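Side-chain contacts in glycoside hydrolase family 5 (Aspergillus oryzae, PDB 6LA0), which acts as a rutinosidase, hydrolysing the bond that joins the disaccharide rutinose to its aglycone, and probably shares its fold and ancestry with exo-1,3-beta-glucanases: residues A96-P101 with S135-T140; I129-H134 with D169-F174; W152-N157 with E187-P192. One frame throughout, in Å; residues are numbered along the deposited sequence.

Contact 1. Residues A96-P101 with S135-T140. With NAG (2-acetamido-2-deoxy-beta-D-glucopyranose), chain D.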
loop_
_atom_site.group_PDB
_atom_site.type_symbol
_atom_site.label_atom_id
_atom_site.label_comp_id
_atom_site.label_asym_id
_atom_site.label_seq_id
_atom_site.Cartn_x
_atom_site.Cartn_y
_atom_site.Cartn_z
ATOM N N ALA A 96 7.801 2.153 -12.849
ATOM C CA ALA A 96 7.806 0.751 -13.250
ATOM C C ALA A 96 7.023 0.527 -14.528
ATOM O O ALA A 96 7.214 -0.495 -15.198
ATOM C CB ALA A 96 7.211 -0.116 -12.139
ATOM N N TRP A 97 6.154 1.461 -14.881
ATOM C CA TRP A 97 5.150 1.250 -15.908
ATOM C C TRP A 97 5.299 2.175 -17.106
ATOM O O TRP A 97 4.983 1.768 -18.225
ATOM C CB TRP A 97 3.747 1.425 -15.292
ATOM C CG TRP A 97 3.502 0.550 -14.083
ATOM C CD1 TRP A 97 3.535 0.929 -12.764
ATOM C CD2 TRP A 97 3.169 -0.846 -14.087
ATOM N NE1 TRP A 97 3.251 -0.149 -11.949
ATOM C CE2 TRP A 97 3.013 -1.246 -12.734
ATOM C CE3 TRP A 97 2.956 -1.788 -15.100
ATOM C CZ2 TRP A 97 2.692 -2.544 -12.375
ATOM C CZ3 TRP A 97 2.633 -3.082 -14.744
ATOM C CH2 TRP A 97 2.497 -3.451 -13.386
ATOM N N ILE A 98 5.767 3.410 -16.901
ATOM C CA ILE A 98 6.041 4.341 -17.986
ATOM C C ILE A 98 7.374 5.029 -17.727
ATOM O O ILE A 98 7.890 5.048 -16.604
ATOM C CB ILE A 98 4.943 5.414 -18.169
ATOM C CG1 ILE A 98 4.904 6.346 -16.957
ATOM C CG2 ILE A 98 3.574 4.775 -18.468
ATOM C CD1 ILE A 98 3.977 7.558 -17.182
ATOM N N LYS A 99 7.942 5.582 -18.796
ATOM C CA LYS A 99 9.144 6.405 -18.698
ATOM C C LYS A 99 8.704 7.849 -18.892
ATOM O O LYS A 99 8.539 8.315 -20.025
ATOM C CB LYS A 99 10.201 6.001 -19.722
ATOM C CG LYS A 99 11.612 6.437 -19.314
ATOM C CD LYS A 99 11.895 7.948 -19.399
ATOM C CE LYS A 99 13.386 8.237 -19.664
ATOM N NZ LYS A 99 13.718 9.693 -19.512
ATOM N N LEU A 100 8.539 8.550 -17.783
ATOM C CA LEU A 100 8.060 9.925 -17.808
ATOM C C LEU A 100 9.220 10.883 -18.051
ATOM O O LEU A 100 10.204 10.853 -17.300
ATOM C CB LEU A 100 7.368 10.246 -16.492
ATOM C CG LEU A 100 6.692 11.603 -16.371
ATOM C CD1 LEU A 100 5.410 11.533 -17.138
ATOM C CD2 LEU A 100 6.427 11.952 -14.918
ATOM N N PRO A 101 9.167 11.723 -19.083
ATOM C CA PRO A 101 10.208 12.746 -19.235
ATOM C C PRO A 101 10.197 13.686 -18.039
ATOM O O PRO A 101 9.141 14.082 -17.535
ATOM C CB PRO A 101 9.819 13.463 -20.535
ATOM C CG PRO A 101 8.883 12.515 -21.242
ATOM C CD PRO A 101 8.153 11.798 -20.150
ATOM N N SER A 135 2.696 6.035 -6.618
ATOM C CA SER A 135 2.982 7.377 -7.105
ATOM C C SER A 135 2.364 7.604 -8.485
ATOM O O SER A 135 2.107 6.659 -9.238
ATOM C CB SER A 135 4.510 7.622 -7.157
ATOM O OG SER A 135 5.186 6.455 -7.577
ATOM N N LEU A 136 2.070 8.864 -8.789
ATOM C CA LEU A 136 1.546 9.251 -10.090
ATOM C C LEU A 136 2.310 10.469 -10.590
ATOM O O LEU A 136 2.852 11.245 -9.787
ATOM C CB LEU A 136 0.032 9.561 -10.038
ATOM C CG LEU A 136 -0.894 8.353 -9.845
ATOM C CD1 LEU A 136 -2.336 8.817 -9.710
ATOM C CD2 LEU A 136 -0.772 7.330 -10.970
ATOM N N PRO A 137 2.396 10.641 -11.910
ATOM C CA PRO A 137 3.169 11.755 -12.487
ATOM C C PRO A 137 2.770 13.112 -11.923
ATOM O O PRO A 137 1.593 13.463 -11.869
ATOM C CB PRO A 137 2.847 11.663 -13.982
ATOM C CG PRO A 137 2.538 10.208 -14.218
ATOM C CD PRO A 137 1.874 9.722 -12.942
ATOM N N GLY A 138 3.767 13.890 -11.509
ATOM C CA GLY A 138 3.538 15.195 -10.937
ATOM C C GLY A 138 3.464 15.212 -9.420
ATOM O O GLY A 138 3.774 16.242 -8.807
ATOM N N GLY A 139 3.077 14.097 -8.798
ATOM C CA GLY A 139 3.036 13.994 -7.340
ATOM C C GLY A 139 1.656 14.232 -6.746
ATOM O O GLY A 139 1.049 15.275 -6.992
ATOM N N THR A 140 1.169 13.287 -5.933
ATOM C CA THR A 140 -0.203 13.298 -5.426
ATOM C C THR A 140 -0.332 13.725 -3.965
ATOM O O THR A 140 -1.466 13.889 -3.483
ATOM C CB THR A 140 -0.830 11.906 -5.591
ATOM O OG1 THR A 140 -0.031 10.945 -4.888
ATOM C CG2 THR A 140 -0.921 11.507 -7.062
HETATM C C1 NAG D . 2.263 18.516 -15.051
HETATM C C2 NAG D . 3.333 19.323 -14.290
HETATM C C3 NAG D . 4.734 19.054 -14.857
HETATM C C4 NAG D . 4.998 17.558 -14.962
HETATM C C5 NAG D . 3.890 16.911 -15.778
HETATM C C6 NAG D . 4.057 15.418 -15.930
HETATM C C7 NAG D . 2.752 21.475 -13.261
HETATM C C8 NAG D . 2.470 22.927 -13.507
HETATM N N2 NAG D . 3.031 20.744 -14.343
HETATM O O3 NAG D . 5.710 19.659 -14.016
HETATM O O4 NAG D . 6.252 17.315 -15.594
HETATM O O5 NAG D . 2.644 17.131 -15.106
HETATM O O6 NAG D . 4.668 14.868 -14.773
HETATM O O7 NAG D . 2.729 20.986 -12.133
#
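Leu100 lays its branched end against the ring of Pro137, an example of two loops meeting through apolar side chains. The CD2 methyl of Leu100 approaches Pro137 CB to 3.7 Å, and its sister CD1 lies 4.1 Å from the same Pro137 CB, so both methyls rest against one carbon, CD2 the nearer. With CG anti to the backbone N (chi1 -175°), the isobutyl group of Leu100 is carried out toward the proline. Ile98 adds a lighter touch next to it, its CD1 standing 4.2 Å from Pro137 CG. The apolar patch is bordered by a sugar: O6 of the N-acetylglucosamine borne by Asn157 touches Leu100 CD2 at 3.4 Å. Farther out, Pro137 is set in place by a type II turn from Leu136 to Gly139, closed by the bond from Gly139 N to Leu136 O (3.0 Å). Positive phi angles at Gly138 and Gly139 suit glycine, and the N-H of Gly138 is held by the carboxylate of Glu147. Residues 96-101 belong to the loop between strand 87-92 and helix 110-125, and residues 135-140 to the loop leaving strand 128-133; helix 158-176 flanks both, with Tyr163 against Leu100 and Ser164 against Pro137.

Contact 2. Residues I129-H134 with D169-F174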
loop_
_atom_site.group_PDB
_atom_site.type_symbol
_atom_site.label_atom_id
_atom_site.label_comp_id
_atom_site.label_asym_id
_atom_site.label_seq_id
_atom_site.Cartn_x
_atom_site.Cartn_y
_atom_site.Cartn_z
ATOM N N ILE A 129 -3.299 -10.928 -5.501
ATOM C CA ILE A 129 -2.310 -9.854 -5.636
ATOM C C ILE A 129 -3.030 -8.525 -5.857
ATOM O O ILE A 129 -3.803 -8.385 -6.811
ATOM C CB ILE A 129 -1.330 -10.112 -6.797
ATOM C CG1 ILE A 129 -0.675 -11.500 -6.693
ATOM C CG2 ILE A 129 -0.275 -9.005 -6.841
ATOM C CD1 ILE A 129 0.247 -11.661 -5.502
ATOM N N ILE A 130 -2.739 -7.545 -4.995
ATOM C CA ILE A 130 -3.141 -6.152 -5.174
ATOM C C ILE A 130 -1.942 -5.417 -5.775
ATOM O O ILE A 130 -0.899 -5.271 -5.124
ATOM C CB ILE A 130 -3.581 -5.508 -3.846
ATOM C CG1 ILE A 130 -4.892 -6.108 -3.326
ATOM C CG2 ILE A 130 -3.782 -3.998 -3.998
ATOM C CD1 ILE A 130 -5.139 -5.832 -1.841
ATOM N N VAL A 131 -2.067 -4.970 -7.022
ATOM C CA VAL A 131 -1.009 -4.203 -7.663
ATOM C C VAL A 131 -1.310 -2.736 -7.375
ATOM O O VAL A 131 -2.334 -2.206 -7.818
ATOM C CB VAL A 131 -0.930 -4.495 -9.167
ATOM C CG1 VAL A 131 0.191 -3.695 -9.805
ATOM C CG2 VAL A 131 -0.713 -5.981 -9.411
ATOM N N ASP A 132 -0.442 -2.088 -6.595
ATOM C CA ASP A 132 -0.695 -0.742 -6.091
ATOM C C ASP A 132 0.209 0.238 -6.836
ATOM O O ASP A 132 1.425 0.054 -6.875
ATOM C CB ASP A 132 -0.485 -0.704 -4.568
ATOM C CG ASP A 132 -0.127 0.679 -4.035
ATOM O OD1 ASP A 132 -0.802 1.662 -4.373
ATOM O OD2 ASP A 132 0.834 0.786 -3.247
ATOM N N VAL A 133 -0.385 1.248 -7.469
ATOM C CA VAL A 133 0.385 2.321 -8.088
ATOM C C VAL A 133 0.481 3.427 -7.046
ATOM O O VAL A 133 -0.447 4.222 -6.873
ATOM C CB VAL A 133 -0.233 2.821 -9.397
ATOM C CG1 VAL A 133 0.732 3.807 -10.068
ATOM C CG2 VAL A 133 -0.575 1.646 -10.345
ATOM N N HIS A 134 1.616 3.447 -6.340
ATOM C CA HIS A 134 1.808 4.280 -5.166
ATOM C C HIS A 134 1.954 5.751 -5.543
ATOM O O HIS A 134 1.422 6.626 -4.852
ATOM C CB HIS A 134 3.061 3.788 -4.418
ATOM C CG HIS A 134 2.942 3.748 -2.922
ATOM N ND1 HIS A 134 1.933 3.074 -2.262
ATOM C CD2 HIS A 134 3.737 4.271 -1.957
ATOM C CE1 HIS A 134 2.109 3.196 -0.956
ATOM N NE2 HIS A 134 3.188 3.928 -0.745
ATOM N N ASP A 169 -3.212 1.775 -18.325
ATOM C CA ASP A 169 -3.217 0.920 -19.511
ATOM C C ASP A 169 -2.158 -0.172 -19.410
ATOM O O ASP A 169 -2.401 -1.327 -19.786
ATOM C CB ASP A 169 -2.959 1.752 -20.774
ATOM C CG ASP A 169 -4.176 2.563 -21.226
ATOM O OD1 ASP A 169 -5.301 2.343 -20.716
ATOM O OD2 ASP A 169 -3.993 3.441 -22.102
ATOM N N ALA A 170 -0.973 0.185 -18.911
ATOM C CA ALA A 170 0.114 -0.781 -18.759
ATOM C C ALA A 170 -0.179 -1.807 -17.667
ATOM O O ALA A 170 0.123 -2.996 -17.836
ATOM C CB ALA A 170 1.426 -0.047 -18.461
ATOM N N VAL A 171 -0.765 -1.377 -16.540
ATOM C CA VAL A 171 -1.141 -2.340 -15.507
ATOM C C VAL A 171 -2.198 -3.301 -16.036
ATOM O O VAL A 171 -2.122 -4.517 -15.806
ATOM C CB VAL A 171 -1.617 -1.609 -14.237
ATOM C CG1 VAL A 171 -2.188 -2.607 -13.199
ATOM C CG2 VAL A 171 -0.482 -0.765 -13.649
ATOM N N ILE A 172 -3.204 -2.770 -16.749
ATOM C CA ILE A 172 -4.268 -3.616 -17.290
ATOM C C ILE A 172 -3.676 -4.717 -18.156
ATOM O O ILE A 172 -4.043 -5.895 -18.038
ATOM C CB ILE A 172 -5.286 -2.771 -18.080
ATOM C CG1 ILE A 172 -6.115 -1.885 -17.142
ATOM C CG2 ILE A 172 -6.202 -3.674 -18.878
ATOM C CD1 ILE A 172 -6.936 -0.817 -17.873
ATOM N N SER A 173 -2.745 -4.342 -19.049
ATOM C CA SER A 173 -2.121 -5.315 -19.940
ATOM C C SER A 173 -1.356 -6.373 -19.149
ATOM O O SER A 173 -1.471 -7.572 -19.435
ATOM C CB SER A 173 -1.208 -4.584 -20.933
ATOM O OG SER A 173 -0.409 -5.479 -21.686
ATOM N N PHE A 174 -0.579 -5.947 -18.142
ATOM C CA PHE A 174 0.134 -6.883 -17.263
ATOM C C PHE A 174 -0.814 -7.922 -16.663
ATOM O O PHE A 174 -0.527 -9.128 -16.670
ATOM C CB PHE A 174 0.848 -6.100 -16.154
ATOM C CG PHE A 174 1.611 -6.964 -15.173
ATOM C CD1 PHE A 174 0.980 -7.519 -14.055
ATOM C CD2 PHE A 174 2.970 -7.195 -15.351
ATOM C CE1 PHE A 174 1.688 -8.308 -13.157
ATOM C CE2 PHE A 174 3.687 -7.979 -14.453
ATOM C CZ PHE A 174 3.046 -8.534 -13.353
#
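Val171 projects from its helix toward strand 128-133 and divides its two methyls between two residues of the strand, Val131 and Val133. From CB, with CG1 anti to the backbone N (chi1 173°), the CG1 branch runs to Val131, whose own CG1 lies 4.3 Å from Val171 CG1. The other branch, CG2, meets Val133 CG2 at 4.1 Å, the two valines lying alongside one another and pointing opposite ways. Spacing of this order marks ordinary aliphatic packing rather than a squeezed fit, and all three valines are buried. This is the interior of a right-handed beta-alpha-beta unit of the TIM barrel: strand 128-133 leads through a long loop to helix 158-176, which packs on the outside of the sheet before the chain enters the parallel neighbour 184-187, where Ile186 also touches Val171. The alternate residue, Asp132, points away from the helix. Its OD2 uses the syn lone pair to accept a hydrogen bond from His134 ND1, 2.7 Å long and bent to 137° at the hydrogen, with the carboxylate oxygen tilted 28° from the imidazole plane. A weak, long ion pair links Asp132 OD2 to Arg89 as well.

Contact 3. Residues W152-N157 with E187-P192. With NAG (2-acetamido-2-deoxy-beta-D-glucopyranose), chain D.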
loop_
_atom_site.group_PDB
_atom_site.type_symbol
_atom_site.label_atom_id
_atom_site.label_comp_id
_atom_site.label_asym_id
_atom_site.label_seq_id
_atom_site.Cartn_x
_atom_site.Cartn_y
_atom_site.Cartn_z
ATOM N N TRP A 152 3.205 18.327 -5.537
ATOM C CA TRP A 152 1.751 18.193 -5.634
ATOM C C TRP A 152 1.255 18.456 -7.053
ATOM O O TRP A 152 0.086 18.819 -7.235
ATOM C CB TRP A 152 1.031 19.154 -4.684
ATOM C CG TRP A 152 1.006 18.816 -3.245
ATOM C CD1 TRP A 152 0.046 18.105 -2.580
ATOM C CD2 TRP A 152 1.942 19.251 -2.255
ATOM N NE1 TRP A 152 0.352 18.041 -1.236
ATOM C CE2 TRP A 152 1.512 18.736 -1.014
ATOM C CE3 TRP A 152 3.117 20.010 -2.299
ATOM C CZ2 TRP A 152 2.215 18.953 0.164
ATOM C CZ3 TRP A 152 3.809 20.227 -1.129
ATOM C CH2 TRP A 152 3.354 19.704 0.088
ATOM N N GLY A 153 2.120 18.304 -8.060
ATOM C CA GLY A 153 1.840 18.716 -9.418
ATOM C C GLY A 153 0.857 17.867 -10.190
ATOM O O GLY A 153 0.503 18.225 -11.313
ATOM N N TRP A 154 0.404 16.752 -9.613
ATOM C CA TRP A 154 -0.554 15.884 -10.296
ATOM C C TRP A 154 -1.908 16.567 -10.470
ATOM O O TRP A 154 -2.571 16.390 -11.503
ATOM C CB TRP A 154 -0.703 14.582 -9.504
ATOM C CG TRP A 154 -1.676 13.581 -10.068
ATOM C CD1 TRP A 154 -1.466 12.747 -11.117
ATOM C CD2 TRP A 154 -2.999 13.302 -9.589
ATOM N NE1 TRP A 154 -2.567 11.962 -11.328
ATOM C CE2 TRP A 154 -3.528 12.287 -10.404
ATOM C CE3 TRP A 154 -3.781 13.805 -8.539
ATOM C CZ2 TRP A 154 -4.808 11.769 -10.213
ATOM C CZ3 TRP A 154 -5.055 13.291 -8.348
ATOM C CH2 TRP A 154 -5.551 12.277 -9.170
ATOM N N TYR A 155 -2.321 17.365 -9.483
ATOM C CA TYR A 155 -3.667 17.929 -9.463
ATOM C C TYR A 155 -3.880 18.912 -10.613
ATOM O O TYR A 155 -3.032 19.770 -10.879
ATOM C CB TYR A 155 -3.924 18.608 -8.109
ATOM C CG TYR A 155 -3.976 17.612 -6.974
ATOM C CD1 TYR A 155 -2.822 17.271 -6.271
ATOM C CD2 TYR A 155 -5.163 16.970 -6.636
ATOM C CE1 TYR A 155 -2.852 16.342 -5.254
ATOM C CE2 TYR A 155 -5.205 16.029 -5.606
ATOM C CZ TYR A 155 -4.036 15.723 -4.918
ATOM O OH TYR A 155 -4.035 14.788 -3.896
ATOM N N TYR A 156 -5.027 18.772 -11.300
ATOM C CA TYR A 156 -5.522 19.716 -12.299
ATOM C C TYR A 156 -4.641 19.761 -13.547
ATOM O O TYR A 156 -4.760 20.673 -14.366
ATOM C CB TYR A 156 -5.676 21.120 -11.690
ATOM C CG TYR A 156 -6.138 21.114 -10.234
ATOM C CD1 TYR A 156 -7.365 20.565 -9.874
ATOM C CD2 TYR A 156 -5.341 21.641 -9.226
ATOM C CE1 TYR A 156 -7.787 20.552 -8.552
ATOM C CE2 TYR A 156 -5.746 21.630 -7.901
ATOM C CZ TYR A 156 -6.969 21.090 -7.570
ATOM O OH TYR A 156 -7.359 21.085 -6.246
ATOM N N ASN A 157 -3.764 18.776 -13.710
ATOM C CA ASN A 157 -2.689 18.786 -14.707
ATOM C C ASN A 157 -3.065 17.775 -15.780
ATOM O O ASN A 157 -2.984 16.562 -15.559
ATOM C CB ASN A 157 -1.368 18.447 -14.009
ATOM C CG ASN A 157 -0.167 18.400 -14.941
ATOM O OD1 ASN A 157 -0.279 18.200 -16.152
ATOM N ND2 ASN A 157 1.011 18.569 -14.350
ATOM N N GLU A 187 -5.074 -1.247 -8.009
ATOM C CA GLU A 187 -5.197 -0.071 -7.146
ATOM C C GLU A 187 -4.478 1.114 -7.787
ATOM O O GLU A 187 -3.241 1.213 -7.704
ATOM C CB GLU A 187 -4.634 -0.363 -5.742
ATOM C CG GLU A 187 -4.748 0.814 -4.753
ATOM C CD GLU A 187 -4.572 0.403 -3.291
ATOM O OE1 GLU A 187 -3.753 -0.498 -3.013
ATOM O OE2 GLU A 187 -5.257 0.985 -2.417
ATOM N N PRO A 188 -5.200 2.040 -8.419
ATOM C CA PRO A 188 -4.575 3.037 -9.304
ATOM C C PRO A 188 -4.012 4.278 -8.622
ATOM O O PRO A 188 -3.493 5.146 -9.325
ATOM C CB PRO A 188 -5.740 3.406 -10.234
ATOM C CG PRO A 188 -6.959 3.298 -9.324
ATOM C CD PRO A 188 -6.676 2.109 -8.448
ATOM N N MET A 189 -4.071 4.390 -7.290
ATOM C CA MET A 189 -3.410 5.489 -6.588
ATOM C C MET A 189 -3.323 5.132 -5.109
ATOM O O MET A 189 -3.888 4.136 -4.661
ATOM C CB MET A 189 -4.155 6.815 -6.787
ATOM C CG MET A 189 -5.444 6.918 -5.979
ATOM S SD MET A 189 -6.668 8.060 -6.649
ATOM C CE MET A 189 -5.769 9.604 -6.717
ATOM N N ASN A 190 -2.628 5.980 -4.353
ATOM C CA ASN A 190 -2.396 5.749 -2.931
ATOM C C ASN A 190 -2.260 7.086 -2.219
ATOM O O ASN A 190 -1.455 7.926 -2.631
ATOM C CB ASN A 190 -1.135 4.907 -2.703
ATOM C CG ASN A 190 -0.820 4.718 -1.235
ATOM O OD1 ASN A 190 -1.446 3.902 -0.552
ATOM N ND2 ASN A 190 0.133 5.488 -0.730
ATOM N N GLU A 191 -3.063 7.269 -1.164
ATOM C CA GLU A 191 -3.050 8.423 -0.263
ATOM C C GLU A 191 -2.903 9.792 -0.946
ATOM O O GLU A 191 -1.986 10.552 -0.622
ATOM C CB GLU A 191 -1.993 8.237 0.822
ATOM C CG GLU A 191 -2.267 7.024 1.703
ATOM C CD GLU A 191 -1.266 6.858 2.848
ATOM O OE1 GLU A 191 -0.288 7.643 2.899
ATOM O OE2 GLU A 191 -1.462 5.948 3.699
ATOM N N PRO A 192 -3.833 10.162 -1.832
ATOM C CA PRO A 192 -3.795 11.520 -2.398
ATOM C C PRO A 192 -4.221 12.556 -1.364
ATOM O O PRO A 192 -5.299 12.453 -0.772
ATOM C CB PRO A 192 -4.789 11.447 -3.564
ATOM C CG PRO A 192 -5.780 10.396 -3.122
ATOM C CD PRO A 192 -4.922 9.357 -2.421
HETATM C C1 NAG D . 2.263 18.516 -15.051
HETATM C C2 NAG D . 3.333 19.323 -14.290
HETATM C C3 NAG D . 4.734 19.054 -14.857
HETATM C C4 NAG D . 4.998 17.558 -14.962
HETATM C C5 NAG D . 3.890 16.911 -15.778
HETATM C C6 NAG D . 4.057 15.418 -15.930
HETATM C C7 NAG D . 2.752 21.475 -13.261
HETATM C C8 NAG D . 2.470 22.927 -13.507
HETATM N N2 NAG D . 3.031 20.744 -14.343
HETATM O O3 NAG D . 5.710 19.659 -14.016
HETATM O O4 NAG D . 6.252 17.315 -15.594
HETATM O O5 NAG D . 2.644 17.131 -15.106
HETATM O O6 NAG D . 4.668 14.868 -14.773
HETATM O O7 NAG D . 2.729 20.986 -12.133
#
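Trp154 and Tyr155 meet Met189 and Pro192 in a compact, buried interface that gives way to a sugar-bearing surface a few residues along. Met189 curls its thioether, bent at chi3 (-57°), to bring CE 3.6 Å from Trp154 CH2 at the far end of the indole; the two side chains cross at about a right angle. Tyr155 OH similarly sits 3.4 Å from Pro192 CB, while its polar need is met by the carbonyl of Thr140. The two aromatic neighbours support each other, Trp154 CE3 standing 3.8 Å above the centre of the Tyr155 ring, and Trp154 NE1 is bonded to Ser164 OG. Looser ground begins at the partly exposed Trp152, Gly153 and Tyr156. Asn157, itself buried with its sugar in place, carries the N-glycan through a 1.4 Å bond from ND2 to NAG C1, yet its remaining N-H still reaches Gly153 O at 3.1 Å, with a 152° angle at the hydrogen. Asn157 OD1 meanwhile caps helix 158-176 by accepting from Ala160 N. On the buried side, Asn190-Glu191-Pro192 following strand 184-187 reads as the Asn-Glu-Pro signature found after the fourth barrel strand in family 5 and its clan.

The three contacts gather round one beta-alpha-beta unit, contact 2 inside it and contacts 1 and 3 in the loops around it. Contacts 1 and 2, with centres 13 Å apart, are bridged by Trp97, whose indole lies against the valine packing, CE2 3.6 Å from Val171 CG2 and CZ2 3.8 Å from Val131 CG1. Contacts 1 and 3, centres about 10 Å apart, are stitched together by backbone, Gly139 O to Trp154 N at 3.1 Å; both touch the same glycan, a surface modification and no substrate. Contacts 2 and 3 meet through adjacent strands, Val131 O to Glu187 N at 2.9 Å, placing Asp132 and His134 beside the Asn-Glu-Pro signature, which in relatives lies at the active site.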